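Local coordinates for protein peptidase, zinc-dependent (Methanocorpusculum labreanum, PDB 3LMC) that is probably a zinc-dependent metallopeptidase of the M54 family, carrying a zinc ion and a separate iron(III) ion, at residues A[9-14]-A[94-99]. Residues are numbered along the deposited sequence; the frame is centred on the assembly and turned at random.
Sequences SRVPVG and VTPGDL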
ATOM      1  N   SER A   9       9.661  -9.227   1.731  1.00 15.24           N
ATOM      2  CA  SER A   9      10.165 -10.267   0.839  1.00 21.56           C
ATOM      3  C   SER A   9       9.507 -11.630   1.063  1.00 23.07           C
ATOM      4  O   SER A   9       9.747 -12.559   0.299  1.00 22.74           O
ATOM      5  CB  SER A   9      11.691 -10.372   0.941  1.00 22.07           C
ATOM      6  OG  SER A   9      12.075 -10.545   2.286  1.00 24.11           O
ATOM      7  N   ARG A  10       8.673 -11.757   2.093  1.00 19.36           N
ATOM      8  CA  ARG A  10       7.905 -12.994   2.248  1.00 21.36           C
ATOM      9  C   ARG A  10       6.796 -13.070   1.203  1.00 22.63           C
ATOM     10  O   ARG A  10       6.231 -14.125   0.980  1.00 24.66           O
ATOM     11  CB  ARG A  10       7.336 -13.148   3.664  1.00 16.31           C
ATOM     12  CG  ARG A  10       8.408 -13.347   4.764  1.00 20.68           C
ATOM     13  CD  ARG A  10       7.839 -13.171   6.187  1.00 22.00           C
ATOM     14  NE  ARG A  10       7.453 -11.785   6.497  1.00 22.93           N
ATOM     15  CZ  ARG A  10       6.886 -11.414   7.645  1.00 19.86           C
ATOM     16  NH1 ARG A  10       6.632 -12.316   8.579  1.00 19.35           N
ATOM     17  NH2 ARG A  10       6.559 -10.152   7.860  1.00 16.90           N
ATOM     18  N   VAL A  11       6.477 -11.945   0.569  1.00 13.39           N
ATOM     19  CA  VAL A  11       5.544 -11.953  -0.553  1.00 17.72           C
ATOM     20  C   VAL A  11       6.404 -12.197  -1.789  1.00 19.80           C
ATOM     21  O   VAL A  11       7.416 -11.526  -1.952  1.00 24.60           O
ATOM     22  CB  VAL A  11       4.812 -10.593  -0.676  1.00 18.07           C
ATOM     23  CG1 VAL A  11       3.832 -10.615  -1.813  1.00 18.31           C
ATOM     24  CG2 VAL A  11       4.105 -10.249   0.642  1.00 23.46           C
ATOM     25  N   PRO A  12       6.040 -13.182  -2.635  1.00 19.57           N
ATOM     26  CA  PRO A  12       6.907 -13.576  -3.763  1.00 22.86           C
ATOM     27  C   PRO A  12       7.587 -12.397  -4.439  1.00 19.57           C
ATOM     28  O   PRO A  12       6.898 -11.580  -5.052  1.00 20.60           O
ATOM     29  CB  PRO A  12       5.934 -14.276  -4.711  1.00 19.93           C
ATOM     30  CG  PRO A  12       5.024 -15.042  -3.727  1.00 20.24           C
ATOM     31  CD  PRO A  12       4.852 -14.058  -2.532  1.00 22.10           C
ATOM     32  N   VAL A  13       8.914 -12.300  -4.315  1.00 14.43           N
ATOM     33  CA  VAL A  13       9.613 -11.069  -4.719  1.00 14.23           C
ATOM     34  C   VAL A  13       9.636 -10.896  -6.247  1.00 15.60           C
ATOM     35  O   VAL A  13       9.956  -9.829  -6.768  1.00 16.88           O
ATOM     36  CB  VAL A  13      11.035 -10.982  -4.121  1.00 17.65           C
ATOM     37  CG1 VAL A  13      10.969 -10.843  -2.584  1.00 16.05           C
ATOM     38  CG2 VAL A  13      11.878 -12.200  -4.515  1.00 20.47           C
ATOM     39  N   GLY A  14       9.264 -11.950  -6.962  1.00 18.42           N
ATOM     40  CA  GLY A  14       9.216 -11.897  -8.414  1.00 20.27           C
ATOM     41  C   GLY A  14       8.096 -10.976  -8.888  1.00 23.66           C
ATOM     42  O   GLY A  14       8.107 -10.510 -10.031  1.00 22.61           O
ATOM     43  N   VAL A  94       3.905  -3.583   1.542  1.00 11.76           N
ATOM     44  CA  VAL A  94       3.203  -4.773   1.039  1.00 12.22           C
ATOM     45  C   VAL A  94       3.569  -5.903   1.981  1.00 14.46           C
ATOM     46  O   VAL A  94       4.726  -6.315   2.026  1.00 21.53           O
ATOM     47  CB  VAL A  94       3.648  -5.121  -0.382  1.00  7.10           C
ATOM     48  CG1 VAL A  94       3.028  -6.440  -0.837  1.00 12.47           C
ATOM     49  CG2 VAL A  94       3.269  -3.998  -1.334  1.00 14.27           C
ATOM     50  N   THR A  95       2.595  -6.381   2.753  1.00 15.72           N
ATOM     51  CA  THR A  95       2.865  -7.302   3.856  1.00 12.86           C
ATOM     52  C   THR A  95       2.084  -8.608   3.708  1.00 11.92           C
ATOM     53  O   THR A  95       0.965  -8.609   3.195  1.00 18.84           O
ATOM     54  CB  THR A  95       2.464  -6.663   5.201  1.00 15.02           C
ATOM     55  OG1 THR A  95       2.630  -7.621   6.263  1.00 19.96           O
ATOM     56  CG2 THR A  95       1.002  -6.243   5.156  1.00 14.25           C
ATOM     57  N   PRO A  96       2.645  -9.727   4.185  1.00 11.53           N
ATOM     58  CA  PRO A  96       1.875 -10.980   4.063  1.00 14.88           C
ATOM     59  C   PRO A  96       0.790 -11.139   5.130  1.00 17.47           C
ATOM     60  O   PRO A  96      -0.033 -12.057   5.014  1.00 19.63           O
ATOM     61  CB  PRO A  96       2.944 -12.061   4.261  1.00 18.34           C
ATOM     62  CG  PRO A  96       3.948 -11.383   5.200  1.00 18.00           C
ATOM     63  CD  PRO A  96       4.019  -9.963   4.674  1.00 11.79           C
ATOM     64  N   GLY A  97       0.788 -10.286   6.156  1.00 17.36           N
ATOM     65  CA  GLY A  97      -0.105 -10.482   7.292  1.00 16.21           C
ATOM     66  C   GLY A  97      -1.551 -10.150   6.964  1.00 17.46           C
ATOM     67  O   GLY A  97      -1.804  -9.253   6.171  1.00 16.73           O
ATOM     68  N   ASP A  98      -2.498 -10.882   7.548  1.00 14.25           N
ATOM     69  CA  ASP A  98      -3.916 -10.533   7.414  1.00 18.58           C
ATOM     70  C   ASP A  98      -4.221  -9.313   8.302  1.00 24.32           C
ATOM     71  O   ASP A  98      -3.854  -9.281   9.484  1.00 20.45           O
ATOM     72  CB  ASP A  98      -4.819 -11.704   7.809  1.00 22.78           C
ATOM     73  CG  ASP A  98      -6.287 -11.463   7.456  1.00 27.11           C
ATOM     74  OD1 ASP A  98      -6.573 -10.891   6.371  1.00 23.81           O
ATOM     75  OD2 ASP A  98      -7.156 -11.856   8.265  1.00 25.70           O
ATOM     76  N   LEU A  99      -4.893  -8.316   7.733  1.00 24.62           N
ATOM     77  CA  LEU A  99      -5.057  -7.026   8.410  1.00 22.56           C
ATOM     78  C   LEU A  99      -6.489  -6.778   8.841  1.00 21.19           C
ATOM     79  O   LEU A  99      -7.437  -7.130   8.125  1.00 20.06           O
ATOM     80  CB  LEU A  99      -4.636  -5.886   7.487  1.00 15.83           C
ATOM     81  CG  LEU A  99      -3.192  -5.917   7.006  1.00 18.31           C
ATOM     82  CD1 LEU A  99      -2.938  -4.724   6.104  1.00 20.16           C
ATOM     83  CD2 LEU A  99      -2.257  -5.904   8.208  1.00 18.08           C
TER
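Arg-10 lays its guanidinium over the ring of Pro-96. The chain bends at chi3 (-69°), which turns the flat end back across the proline, and the two side chains cross at about a right angle. Pro-96 CG sits under one face of the guanidinium, offset toward its rim, with Arg-10 NE and Pro-96 CG 3.8 Å apart. The charge itself is met by Asp-8, which forms a salt bridge with Arg-10 NH2 and also touches Pro-96.

Val-11 follows and is buried. Its CG2 does the touching, placed beside the backbone N while CG1 lies anti to it (chi1 -179°). Val-11 CG2 packs against the backbone at the Thr-95 to Pro-96 peptide, 3.9 Å from Pro-96 N. Val-11 CG2 also meets Pro-96 CD at 4.0 Å, and it reaches Val-94 CG1 as well. Pro-96 thus meets the arginine mainly through CG, and the valine through CD. Replacing Pro-96 with an alanine would remove CG and CD, and is likely to leave the guanidinium face without its ring contact and a gap beside Val-11 CG2. Val-11 O accepts a hydrogen bond from Trp-7 NE1, tying the first loop back to its own strand.

Beyond the proline, Gly-97 N donates to Thr-95 OG1 at 3.2 Å in a nearly straight bond (174°). This is an ST turn, with Pro-96 as its middle residue.

Packing of Val-11 and of the Arg-10 guanidinium on Pro-96, away from both metal sites, joins the loops that follow the neighbouring parallel strands 3-7 and 90-94, at the C-terminal end of the parallel strands of the mixed sheet in this alpha/beta fold.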